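Local coordinates for methyltransferase domain-containing protein (Pyrococcus horikoshii, PDB 1VE3), which binds S-adenosylmethionine and probably transfers its methyl group to a substrate not yet identified, as a Rossmann-like methyltransferase, at residues A[112-117]-A[189-194]; A[108-113]-A[139-144]. All blocks are in the same frame, centred on the assembly; numbering follows the deposited sequence.

Contact 1. Residues A[112-117]-A[189-194]; sequences SIVHFE and VRFNVW. With SAM (S-adenosylmethionine), chain C.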
ATOM      1  N   SER A 112       6.762  -4.101  15.599  1.00 28.38           N
ATOM      2  CA  SER A 112       8.126  -4.537  15.895  1.00 28.98           C
ATOM      3  C   SER A 112       8.335  -5.495  17.058  1.00 27.85           C
ATOM      4  O   SER A 112       9.442  -6.000  17.232  1.00 28.09           O
ATOM      5  CB  SER A 112       9.030  -3.318  16.121  1.00 28.61           C
ATOM      6  OG  SER A 112       9.048  -2.473  14.988  1.00 30.20           O
ATOM      7  N   ILE A 113       7.294  -5.755  17.845  1.00 27.35           N
ATOM      8  CA  ILE A 113       7.439  -6.619  19.004  1.00 26.93           C
ATOM      9  C   ILE A 113       7.907  -8.049  18.747  1.00 27.96           C
ATOM     10  O   ILE A 113       8.462  -8.670  19.655  1.00 26.44           O
ATOM     11  CB  ILE A 113       6.143  -6.676  19.850  1.00 29.93           C
ATOM     12  CG1 ILE A 113       4.978  -7.189  19.009  1.00 30.20           C
ATOM     13  CG2 ILE A 113       5.843  -5.301  20.436  1.00 27.98           C
ATOM     14  CD1 ILE A 113       3.711  -7.424  19.828  1.00 36.69           C
ATOM     15  N   VAL A 114       7.706  -8.579  17.536  1.00 26.32           N
ATOM     16  CA  VAL A 114       8.153  -9.948  17.264  1.00 27.03           C
ATOM     17  C   VAL A 114       9.649 -10.071  17.481  1.00 25.98           C
ATOM     18  O   VAL A 114      10.168 -11.169  17.631  1.00 26.79           O
ATOM     19  CB  VAL A 114       7.827 -10.431  15.806  1.00 27.05           C
ATOM     20  CG1 VAL A 114       6.321 -10.494  15.603  1.00 28.97           C
ATOM     21  CG2 VAL A 114       8.476  -9.516  14.765  1.00 26.64           C
ATOM     22  N   HIS A 115      10.336  -8.933  17.513  1.00 28.78           N
ATOM     23  CA  HIS A 115      11.784  -8.898  17.701  1.00 29.00           C
ATOM     24  C   HIS A 115      12.226  -8.915  19.160  1.00 29.20           C
ATOM     25  O   HIS A 115      13.411  -9.049  19.446  1.00 28.36           O
ATOM     26  CB  HIS A 115      12.370  -7.642  17.049  1.00 31.12           C
ATOM     27  CG  HIS A 115      12.520  -7.736  15.564  1.00 32.68           C
ATOM     28  ND1 HIS A 115      13.599  -8.349  14.964  1.00 33.07           N
ATOM     29  CD2 HIS A 115      11.723  -7.305  14.559  1.00 32.47           C
ATOM     30  CE1 HIS A 115      13.461  -8.291  13.651  1.00 34.00           C
ATOM     31  NE2 HIS A 115      12.331  -7.662  13.378  1.00 34.65           N
ATOM     32  N   PHE A 116      11.284  -8.794  20.086  1.00 28.61           N
ATOM     33  CA  PHE A 116      11.663  -8.742  21.487  1.00 28.72           C
ATOM     34  C   PHE A 116      11.067  -9.826  22.386  1.00 28.34           C
ATOM     35  O   PHE A 116       9.859 -10.067  22.377  1.00 27.69           O
ATOM     36  CB  PHE A 116      11.286  -7.368  22.057  1.00 27.36           C
ATOM     37  CG  PHE A 116      11.873  -6.204  21.296  1.00 28.88           C
ATOM     38  CD1 PHE A 116      13.038  -5.575  21.737  1.00 29.25           C
ATOM     39  CD2 PHE A 116      11.267  -5.743  20.132  1.00 27.65           C
ATOM     40  CE1 PHE A 116      13.587  -4.499  21.024  1.00 28.08           C
ATOM     41  CE2 PHE A 116      11.807  -4.671  19.416  1.00 27.08           C
ATOM     42  CZ  PHE A 116      12.970  -4.048  19.863  1.00 25.71           C
ATOM     43  N   GLU A 117      11.923 -10.483  23.161  1.00 27.53           N
ATOM     44  CA  GLU A 117      11.429 -11.471  24.106  1.00 27.59           C
ATOM     45  C   GLU A 117      11.000 -10.624  25.321  1.00 26.94           C
ATOM     46  O   GLU A 117      11.302  -9.428  25.382  1.00 25.43           O
ATOM     47  CB  GLU A 117      12.523 -12.478  24.472  1.00 30.32           C
ATOM     48  CG  GLU A 117      13.683 -11.936  25.277  1.00 34.64           C
ATOM     49  CD  GLU A 117      14.697 -13.020  25.616  1.00 36.18           C
ATOM     50  OE1 GLU A 117      14.275 -14.158  25.919  1.00 39.81           O
ATOM     51  OE2 GLU A 117      15.909 -12.739  25.597  1.00 35.45           O
ATOM     52  N   VAL A 189      11.648 -18.486   9.819  1.00 43.42           N
ATOM     53  CA  VAL A 189      11.814 -17.330  10.687  1.00 41.57           C
ATOM     54  C   VAL A 189      11.176 -17.641  12.035  1.00 39.70           C
ATOM     55  O   VAL A 189      10.105 -18.242  12.090  1.00 39.43           O
ATOM     56  CB  VAL A 189      11.118 -16.073  10.110  1.00 40.83           C
ATOM     57  CG1 VAL A 189      11.465 -14.853  10.950  1.00 41.33           C
ATOM     58  CG2 VAL A 189      11.530 -15.862   8.662  1.00 41.17           C
ATOM     59  N   ARG A 190      11.845 -17.252  13.114  1.00 38.52           N
ATOM     60  CA  ARG A 190      11.304 -17.452  14.454  1.00 37.36           C
ATOM     61  C   ARG A 190      10.872 -16.088  14.991  1.00 34.84           C
ATOM     62  O   ARG A 190      11.653 -15.143  15.007  1.00 35.68           O
ATOM     63  CB  ARG A 190      12.348 -18.087  15.383  1.00 38.65           C
ATOM     64  CG  ARG A 190      11.914 -18.112  16.848  1.00 40.55           C
ATOM     65  CD  ARG A 190      12.821 -18.964  17.730  1.00 43.15           C
ATOM     66  NE  ARG A 190      12.532 -20.386  17.590  1.00 43.56           N
ATOM     67  CZ  ARG A 190      13.238 -21.233  16.850  1.00 46.37           C
ATOM     68  NH1 ARG A 190      12.876 -22.509  16.791  1.00 45.62           N
ATOM     69  NH2 ARG A 190      14.313 -20.812  16.186  1.00 47.40           N
ATOM     70  N   PHE A 191       9.617 -15.988  15.411  1.00 33.19           N
ATOM     71  CA  PHE A 191       9.072 -14.742  15.941  1.00 33.27           C
ATOM     72  C   PHE A 191       8.757 -14.888  17.420  1.00 31.59           C
ATOM     73  O   PHE A 191       8.372 -15.969  17.861  1.00 29.22           O
ATOM     74  CB  PHE A 191       7.744 -14.390  15.256  1.00 34.41           C
ATOM     75  CG  PHE A 191       7.847 -14.116  13.787  1.00 36.96           C
ATOM     76  CD1 PHE A 191       8.364 -12.915  13.323  1.00 37.72           C
ATOM     77  CD2 PHE A 191       7.386 -15.051  12.866  1.00 38.44           C
ATOM     78  CE1 PHE A 191       8.419 -12.645  11.953  1.00 39.21           C
ATOM     79  CE2 PHE A 191       7.438 -14.792  11.494  1.00 39.28           C
ATOM     80  CZ  PHE A 191       7.954 -13.587  11.038  1.00 37.35           C
ATOM     81  N   ASN A 192       8.910 -13.805  18.181  1.00 30.53           N
ATOM     82  CA  ASN A 192       8.533 -13.828  19.593  1.00 30.88           C
ATOM     83  C   ASN A 192       7.020 -13.660  19.509  1.00 30.91           C
ATOM     84  O   ASN A 192       6.539 -12.782  18.791  1.00 31.42           O
ATOM     85  CB  ASN A 192       9.138 -12.648  20.357  1.00 29.33           C
ATOM     86  CG  ASN A 192      10.576 -12.888  20.755  1.00 28.57           C
ATOM     87  OD1 ASN A 192      10.859 -13.740  21.594  1.00 27.50           O
ATOM     88  ND2 ASN A 192      11.493 -12.134  20.161  1.00 24.59           N
ATOM     89  N   VAL A 193       6.270 -14.497  20.219  1.00 30.64           N
ATOM     90  CA  VAL A 193       4.815 -14.414  20.170  1.00 29.42           C
ATOM     91  C   VAL A 193       4.239 -13.613  21.337  1.00 29.56           C
ATOM     92  O   VAL A 193       4.485 -13.928  22.501  1.00 28.55           O
ATOM     93  CB  VAL A 193       4.170 -15.819  20.187  1.00 30.98           C
ATOM     94  CG1 VAL A 193       2.681 -15.704  19.880  1.00 32.07           C
ATOM     95  CG2 VAL A 193       4.868 -16.736  19.183  1.00 30.27           C
ATOM     96  N   TRP A 194       3.470 -12.580  21.014  1.00 27.53           N
ATOM     97  CA  TRP A 194       2.847 -11.741  22.034  1.00 29.07           C
ATOM     98  C   TRP A 194       1.323 -11.716  21.940  1.00 30.53           C
ATOM     99  O   TRP A 194       0.751 -11.772  20.850  1.00 30.31           O
ATOM    100  CB  TRP A 194       3.353 -10.301  21.937  1.00 24.80           C
ATOM    101  CG  TRP A 194       4.760 -10.124  22.386  1.00 26.95           C
ATOM    102  CD1 TRP A 194       5.883 -10.118  21.605  1.00 24.76           C
ATOM    103  CD2 TRP A 194       5.202  -9.925  23.733  1.00 23.77           C
ATOM    104  NE1 TRP A 194       7.000  -9.921  22.387  1.00 27.88           N
ATOM    105  CE2 TRP A 194       6.609  -9.800  23.698  1.00 24.49           C
ATOM    106  CE3 TRP A 194       4.542  -9.840  24.971  1.00 25.38           C
ATOM    107  CZ2 TRP A 194       7.375  -9.593  24.855  1.00 24.94           C
ATOM    108  CZ3 TRP A 194       5.302  -9.636  26.125  1.00 25.52           C
ATOM    109  CH2 TRP A 194       6.707  -9.513  26.055  1.00 25.80           C
TER
HETATM  110  N   SAM C 302       8.461   0.585  12.503  1.00 30.04           N
HETATM  111  CA  SAM C 302       8.812  -0.123  11.238  1.00 31.39           C
HETATM  112  C   SAM C 302       7.670   0.029  10.236  1.00 32.52           C
HETATM  113  O   SAM C 302       7.956   0.198   9.043  1.00 33.99           O
HETATM  114  OXT SAM C 302       6.501  -0.038  10.727  1.00 30.23           O
HETATM  115  CB  SAM C 302       9.000  -1.572  11.557  1.00 31.94           C
HETATM  116  CG  SAM C 302       9.860  -2.268  10.624  1.00 30.17           C
HETATM  117  SD  SAM C 302      10.101  -4.052  10.991  1.00 30.17           S
HETATM  118  CE  SAM C 302       8.579  -4.758  10.897  1.00 27.33           C
HETATM  119  C5' SAM C 302      10.814  -4.092  12.642  1.00 25.73           C
HETATM  120  C4' SAM C 302      12.221  -3.329  12.859  1.00 23.98           C
HETATM  121  O4' SAM C 302      12.631  -3.465  14.264  1.00 23.29           O
HETATM  122  C3' SAM C 302      13.384  -3.966  12.114  1.00 23.85           C
HETATM  123  O3' SAM C 302      13.636  -2.843  11.133  1.00 27.01           O
HETATM  124  C2' SAM C 302      14.593  -4.028  12.983  1.00 24.95           C
HETATM  125  O2' SAM C 302      15.880  -3.703  12.559  1.00 26.57           O
HETATM  126  C1' SAM C 302      14.031  -3.280  14.249  1.00 22.86           C
HETATM  127  N9  SAM C 302      14.637  -3.752  15.501  1.00 25.14           N
HETATM  128  C8  SAM C 302      14.786  -5.025  16.051  1.00 25.82           C
HETATM  129  N7  SAM C 302      15.393  -5.031  17.213  1.00 24.82           N
HETATM  130  C5  SAM C 302      15.665  -3.721  17.457  1.00 26.80           C
HETATM  131  C6  SAM C 302      16.317  -3.002  18.551  1.00 25.10           C
HETATM  132  N6  SAM C 302      16.814  -3.630  19.630  1.00 24.75           N
HETATM  133  N1  SAM C 302      16.438  -1.597  18.484  1.00 26.53           N
HETATM  134  C2  SAM C 302      15.943  -0.920  17.398  1.00 25.85           C
HETATM  135  N3  SAM C 302      15.322  -1.491  16.329  1.00 25.42           N
HETATM  136  C4  SAM C 302      15.206  -2.902  16.408  1.00 24.20           C
HETATM  137  O   HOH W   1      14.356 -11.823  20.745  1.00 28.93           O
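Asn192 grips the carbonyl oxygen of Val114 twice. Its backbone N donates at 3.0 Å to Val114 O, in the carbonyl plane and on a lone pair, while the amide ND2 reaches the same oxygen at 3.0 Å from above that plane. CG of Asn192 stands beside its own backbone N (chi1 -81°), which brings ND2 back to Val114 O and sets OD1 against CA of Glu117; asparagine is short enough to do this and still offer ND2 to a water bound to His115 O. Two residues on, the indole NE1 of Trp194 gives its hydrogen to Phe116 O at 2.9 Å, nearly in line with the C=O bond, the oxygen lying in the indole plane. Tryptophan suits this place, offering an N-H at the edge of a large apolar surface. Val114 CB rests 3.6 Å from CD1 of Phe191, and Ile113 CD1 lies 3.6 Å from CB of Trp194. Further out, Arg174 makes a cation-pi contact with Trp194, and the hydroxyl of Tyr7 is hydrogen-bonded to NE2 of His115. The loop after strand 104-110 supplies Ser112, His115 and Phe116 to the cofactor pocket of a Rossmann-like methyltransferase, backed by the end of strand 188-192 and the residues just after it.

Contact 2. Residues A[108-113]-A[139-144]; sequences IFIDSI and IMYFTD. With SAM (S-adenosylmethionine), chain C.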
ATOM      1  N   ILE A 108       6.793   6.588  18.710  1.00 31.96           N
ATOM      2  CA  ILE A 108       5.943   5.621  18.024  1.00 31.14           C
ATOM      3  C   ILE A 108       6.729   4.333  17.866  1.00 29.16           C
ATOM      4  O   ILE A 108       7.943   4.352  17.638  1.00 28.34           O
ATOM      5  CB  ILE A 108       5.467   6.143  16.646  1.00 31.35           C
ATOM      6  CG1 ILE A 108       6.658   6.339  15.703  1.00 32.36           C
ATOM      7  CG2 ILE A 108       4.724   7.453  16.838  1.00 32.62           C
ATOM      8  CD1 ILE A 108       6.265   6.796  14.301  1.00 32.36           C
ATOM      9  N   PHE A 109       6.020   3.218  17.998  1.00 29.40           N
ATOM     10  CA  PHE A 109       6.607   1.882  17.956  1.00 29.30           C
ATOM     11  C   PHE A 109       5.611   1.014  17.179  1.00 30.24           C
ATOM     12  O   PHE A 109       4.586   0.567  17.718  1.00 28.35           O
ATOM     13  CB  PHE A 109       6.779   1.417  19.413  1.00 29.13           C
ATOM     14  CG  PHE A 109       7.535   0.137  19.582  1.00 27.89           C
ATOM     15  CD1 PHE A 109       8.764  -0.057  18.965  1.00 27.66           C
ATOM     16  CD2 PHE A 109       7.046  -0.853  20.429  1.00 29.37           C
ATOM     17  CE1 PHE A 109       9.498  -1.217  19.187  1.00 28.64           C
ATOM     18  CE2 PHE A 109       7.773  -2.021  20.661  1.00 27.69           C
ATOM     19  CZ  PHE A 109       9.002  -2.201  20.040  1.00 30.08           C
ATOM     20  N   ILE A 110       5.922   0.781  15.906  1.00 29.51           N
ATOM     21  CA  ILE A 110       5.028   0.042  15.026  1.00 30.74           C
ATOM     22  C   ILE A 110       5.513  -1.309  14.495  1.00 30.38           C
ATOM     23  O   ILE A 110       6.646  -1.437  14.050  1.00 30.68           O
ATOM     24  CB  ILE A 110       4.645   0.946  13.820  1.00 29.05           C
ATOM     25  CG1 ILE A 110       3.944   2.211  14.338  1.00 30.97           C
ATOM     26  CG2 ILE A 110       3.769   0.182  12.838  1.00 28.52           C
ATOM     27  CD1 ILE A 110       3.575   3.216  13.259  1.00 36.18           C
ATOM     28  N   ASP A 111       4.628  -2.305  14.535  1.00 32.12           N
ATOM     29  CA  ASP A 111       4.920  -3.652  14.033  1.00 31.92           C
ATOM     30  C   ASP A 111       6.333  -4.139  14.342  1.00 31.00           C
ATOM     31  O   ASP A 111       7.034  -4.573  13.432  1.00 29.72           O
ATOM     32  CB  ASP A 111       4.740  -3.702  12.504  1.00 34.94           C
ATOM     33  CG  ASP A 111       3.288  -3.610  12.061  1.00 39.31           C
ATOM     34  OD1 ASP A 111       2.455  -4.382  12.582  1.00 42.64           O
ATOM     35  OD2 ASP A 111       2.982  -2.778  11.166  1.00 40.19           O
ATOM     36  N   SER A 112       6.762  -4.101  15.599  1.00 28.38           N
ATOM     37  CA  SER A 112       8.126  -4.537  15.895  1.00 28.98           C
ATOM     38  C   SER A 112       8.335  -5.495  17.058  1.00 27.85           C
ATOM     39  O   SER A 112       9.442  -6.000  17.232  1.00 28.09           O
ATOM     40  CB  SER A 112       9.030  -3.318  16.121  1.00 28.61           C
ATOM     41  OG  SER A 112       9.048  -2.473  14.988  1.00 30.20           O
ATOM     42  N   ILE A 113       7.294  -5.755  17.845  1.00 27.35           N
ATOM     43  CA  ILE A 113       7.439  -6.619  19.004  1.00 26.93           C
ATOM     44  C   ILE A 113       7.907  -8.049  18.747  1.00 27.96           C
ATOM     45  O   ILE A 113       8.462  -8.670  19.655  1.00 26.44           O
ATOM     46  CB  ILE A 113       6.143  -6.676  19.850  1.00 29.93           C
ATOM     47  CG1 ILE A 113       4.978  -7.189  19.009  1.00 30.20           C
ATOM     48  CG2 ILE A 113       5.843  -5.301  20.436  1.00 27.98           C
ATOM     49  CD1 ILE A 113       3.711  -7.424  19.828  1.00 36.69           C
ATOM     50  N   ILE A 139       2.964   5.751  21.606  1.00 29.53           N
ATOM     51  CA  ILE A 139       1.950   5.164  20.738  1.00 29.88           C
ATOM     52  C   ILE A 139       2.476   3.934  20.008  1.00 29.56           C
ATOM     53  O   ILE A 139       3.366   4.048  19.160  1.00 27.97           O
ATOM     54  CB  ILE A 139       1.466   6.195  19.692  1.00 30.21           C
ATOM     55  CG1 ILE A 139       0.792   7.368  20.403  1.00 30.42           C
ATOM     56  CG2 ILE A 139       0.510   5.532  18.704  1.00 31.19           C
ATOM     57  CD1 ILE A 139       0.396   8.501  19.477  1.00 32.75           C
HETATM   58  N   MSE A 140       1.938   2.759  20.329  1.00 30.34           N
HETATM   59  CA  MSE A 140       2.396   1.554  19.655  1.00 31.42           C
HETATM   60  C   MSE A 140       1.284   0.760  18.971  1.00 30.47           C
HETATM   61  O   MSE A 140       0.118   0.794  19.366  1.00 28.54           O
HETATM   62  CB  MSE A 140       3.216   0.655  20.613  1.00 34.61           C
HETATM   63  CG  MSE A 140       2.468  -0.333  21.504  1.00 40.73           C
HETATM   64 SE   MSE A 140       3.698  -1.678  22.318  1.00 45.06          SE
HETATM   65  CE  MSE A 140       3.446  -3.099  21.057  1.00 44.54           C
ATOM     66  N   TYR A 141       1.664   0.077  17.901  1.00 30.93           N
ATOM     67  CA  TYR A 141       0.739  -0.738  17.140  1.00 31.74           C
ATOM     68  C   TYR A 141       1.356  -2.118  17.084  1.00 32.24           C
ATOM     69  O   TYR A 141       2.529  -2.269  16.735  1.00 31.43           O
ATOM     70  CB  TYR A 141       0.569  -0.189  15.722  1.00 31.62           C
ATOM     71  CG  TYR A 141      -0.200  -1.124  14.816  1.00 31.38           C
ATOM     72  CD1 TYR A 141      -1.590  -1.230  14.898  1.00 31.73           C
ATOM     73  CD2 TYR A 141       0.466  -1.919  13.890  1.00 32.12           C
ATOM     74  CE1 TYR A 141      -2.290  -2.111  14.073  1.00 35.09           C
ATOM     75  CE2 TYR A 141      -0.222  -2.799  13.064  1.00 34.01           C
ATOM     76  CZ  TYR A 141      -1.595  -2.893  13.158  1.00 33.68           C
ATOM     77  OH  TYR A 141      -2.262  -3.784  12.343  1.00 36.92           O
ATOM     78  N   PHE A 142       0.578  -3.125  17.451  1.00 34.52           N
ATOM     79  CA  PHE A 142       1.089  -4.485  17.438  1.00 36.88           C
ATOM     80  C   PHE A 142      -0.018  -5.456  17.108  1.00 38.24           C
ATOM     81  O   PHE A 142      -1.205  -5.116  17.151  1.00 38.61           O
ATOM     82  CB  PHE A 142       1.712  -4.858  18.795  1.00 37.42           C
ATOM     83  CG  PHE A 142       0.720  -4.931  19.928  1.00 40.60           C
ATOM     84  CD1 PHE A 142       0.221  -3.768  20.516  1.00 42.04           C
ATOM     85  CD2 PHE A 142       0.264  -6.160  20.389  1.00 38.94           C
ATOM     86  CE1 PHE A 142      -0.722  -3.831  21.546  1.00 42.77           C
ATOM     87  CE2 PHE A 142      -0.676  -6.233  21.414  1.00 42.33           C
ATOM     88  CZ  PHE A 142      -1.172  -5.067  21.994  1.00 42.30           C
ATOM     89  N   THR A 143       0.382  -6.674  16.785  1.00 36.09           N
ATOM     90  CA  THR A 143      -0.569  -7.708  16.444  1.00 36.14           C
ATOM     91  C   THR A 143      -0.527  -8.788  17.513  1.00 36.24           C
ATOM     92  O   THR A 143       0.549  -9.211  17.932  1.00 34.87           O
ATOM     93  CB  THR A 143      -0.232  -8.312  15.062  1.00 33.71           C
ATOM     94  OG1 THR A 143      -0.326  -7.280  14.075  1.00 36.70           O
ATOM     95  CG2 THR A 143      -1.191  -9.442  14.703  1.00 33.27           C
ATOM     96  N   ASP A 144      -1.702  -9.206  17.969  1.00 36.09           N
ATOM     97  CA  ASP A 144      -1.785 -10.256  18.967  1.00 37.52           C
ATOM     98  C   ASP A 144      -1.489 -11.542  18.201  1.00 37.79           C
ATOM     99  O   ASP A 144      -2.400 -12.225  17.718  1.00 35.73           O
ATOM    100  CB  ASP A 144      -3.188 -10.307  19.574  1.00 37.87           C
ATOM    101  CG  ASP A 144      -3.294 -11.301  20.723  1.00 39.57           C
ATOM    102  OD1 ASP A 144      -2.759 -12.422  20.592  1.00 39.28           O
ATOM    103  OD2 ASP A 144      -3.924 -10.967  21.751  1.00 39.22           O
TER
HETATM  104  N   SAM C 302       8.461   0.585  12.503  1.00 30.04           N
HETATM  105  CA  SAM C 302       8.812  -0.123  11.238  1.00 31.39           C
HETATM  106  C   SAM C 302       7.670   0.029  10.236  1.00 32.52           C
HETATM  107  O   SAM C 302       7.956   0.198   9.043  1.00 33.99           O
HETATM  108  OXT SAM C 302       6.501  -0.038  10.727  1.00 30.23           O
HETATM  109  CB  SAM C 302       9.000  -1.572  11.557  1.00 31.94           C
HETATM  110  CG  SAM C 302       9.860  -2.268  10.624  1.00 30.17           C
HETATM  111  SD  SAM C 302      10.101  -4.052  10.991  1.00 30.17           S
HETATM  112  CE  SAM C 302       8.579  -4.758  10.897  1.00 27.33           C
HETATM  113  C5' SAM C 302      10.814  -4.092  12.642  1.00 25.73           C
HETATM  114  C4' SAM C 302      12.221  -3.329  12.859  1.00 23.98           C
HETATM  115  O4' SAM C 302      12.631  -3.465  14.264  1.00 23.29           O
HETATM  116  C3' SAM C 302      13.384  -3.966  12.114  1.00 23.85           C
HETATM  117  O3' SAM C 302      13.636  -2.843  11.133  1.00 27.01           O
HETATM  118  C2' SAM C 302      14.593  -4.028  12.983  1.00 24.95           C
HETATM  119  O2' SAM C 302      15.880  -3.703  12.559  1.00 26.57           O
HETATM  120  C1' SAM C 302      14.031  -3.280  14.249  1.00 22.86           C
HETATM  121  N9  SAM C 302      14.637  -3.752  15.501  1.00 25.14           N
HETATM  122  C8  SAM C 302      14.786  -5.025  16.051  1.00 25.82           C
HETATM  123  N7  SAM C 302      15.393  -5.031  17.213  1.00 24.82           N
HETATM  124  C5  SAM C 302      15.665  -3.721  17.457  1.00 26.80           C
HETATM  125  C6  SAM C 302      16.317  -3.002  18.551  1.00 25.10           C
HETATM  126  N6  SAM C 302      16.814  -3.630  19.630  1.00 24.75           N
HETATM  127  N1  SAM C 302      16.438  -1.597  18.484  1.00 26.53           N
HETATM  128  C2  SAM C 302      15.943  -0.920  17.398  1.00 25.85           C
HETATM  129  N3  SAM C 302      15.322  -1.491  16.329  1.00 25.42           N
HETATM  130  C4  SAM C 302      15.206  -2.902  16.408  1.00 24.20           C
HETATM  131  O   HOH W   2       5.564  -2.819  17.666  1.00 31.01           O
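Met140, a selenomethionine in this crystal, lies beside Phe109 on one face of two parallel strands, and its side chain runs past Phe109 to Ile113. CB sits 3.2 Å from Phe109 O and 3.8 Å from CB of Phe109. CG takes the position between backbone N and carbonyl carbon (chi1 86°), and the selenium then comes to the edge of the Phe109 ring, 3.9 Å from CD2 and 5.2 Å from the centroid, in a Met-aromatic contact. A bend at chi3 turns the terminal CE to CG2 of Ile113, a tight 3.3 Å. A long, flexible, apolar chain suits this path between a flat ring and a branched residue.

The backbones are joined by regular parallel bonding: Phe109 N to Ile139 O, Tyr141 N to Phe109 O, and Asp111 N to Tyr141 O. Beyond the last of these the backbones separate, and a water bridges Ser112 N and Tyr141 O, though Ile113 still reaches back, its CD1 3.4 Å from CB of Phe142. The carboxylate of Asp111 lies alongside the Tyr141 ring, its plane almost perpendicular (89°), with OD1 at the ring edge 3.1 Å from CE2, where the ring hydrogens are slightly positive; OD2 forms a salt bridge with Arg24. Ile110 O accepts hydrogen bonds from the amino N of S-adenosylmethionine, at 3.1 Å, and from the hydroxyl of Ser112.

Strand 104-110 has strand 41-45 as its other neighbour, and strand 136-143 has strand 219-226. Helix 51-58 packs on Ile108 and Ile110, and helix 19-34 on Ile110, Ile139 and Tyr141, whereas helix 196-203 packs on Met140 and Phe142.

In the fold
Contact 2 is the deeper of the two, its centre about 4 Å from the centre of the chain, against about 12 Å for the partly buried contact 1. Both draw on the end of strand 104-110 and the loop that follows, sharing Ser112 and Ile113, and both touch S-adenosylmethionine: contact 2 at the amino acid and methyl end, contact 1 mainly around the adenosine. Their chemistry follows their place. Contact 2 joins neighbouring strands of the central sheet through repeated backbone bonds and apolar side chains, whereas contact 1 ties a loop to the edge of the separate three-stranded sheet, largely by side-chain N-H groups. Phe116 meets Phe109 where the two contacts touch.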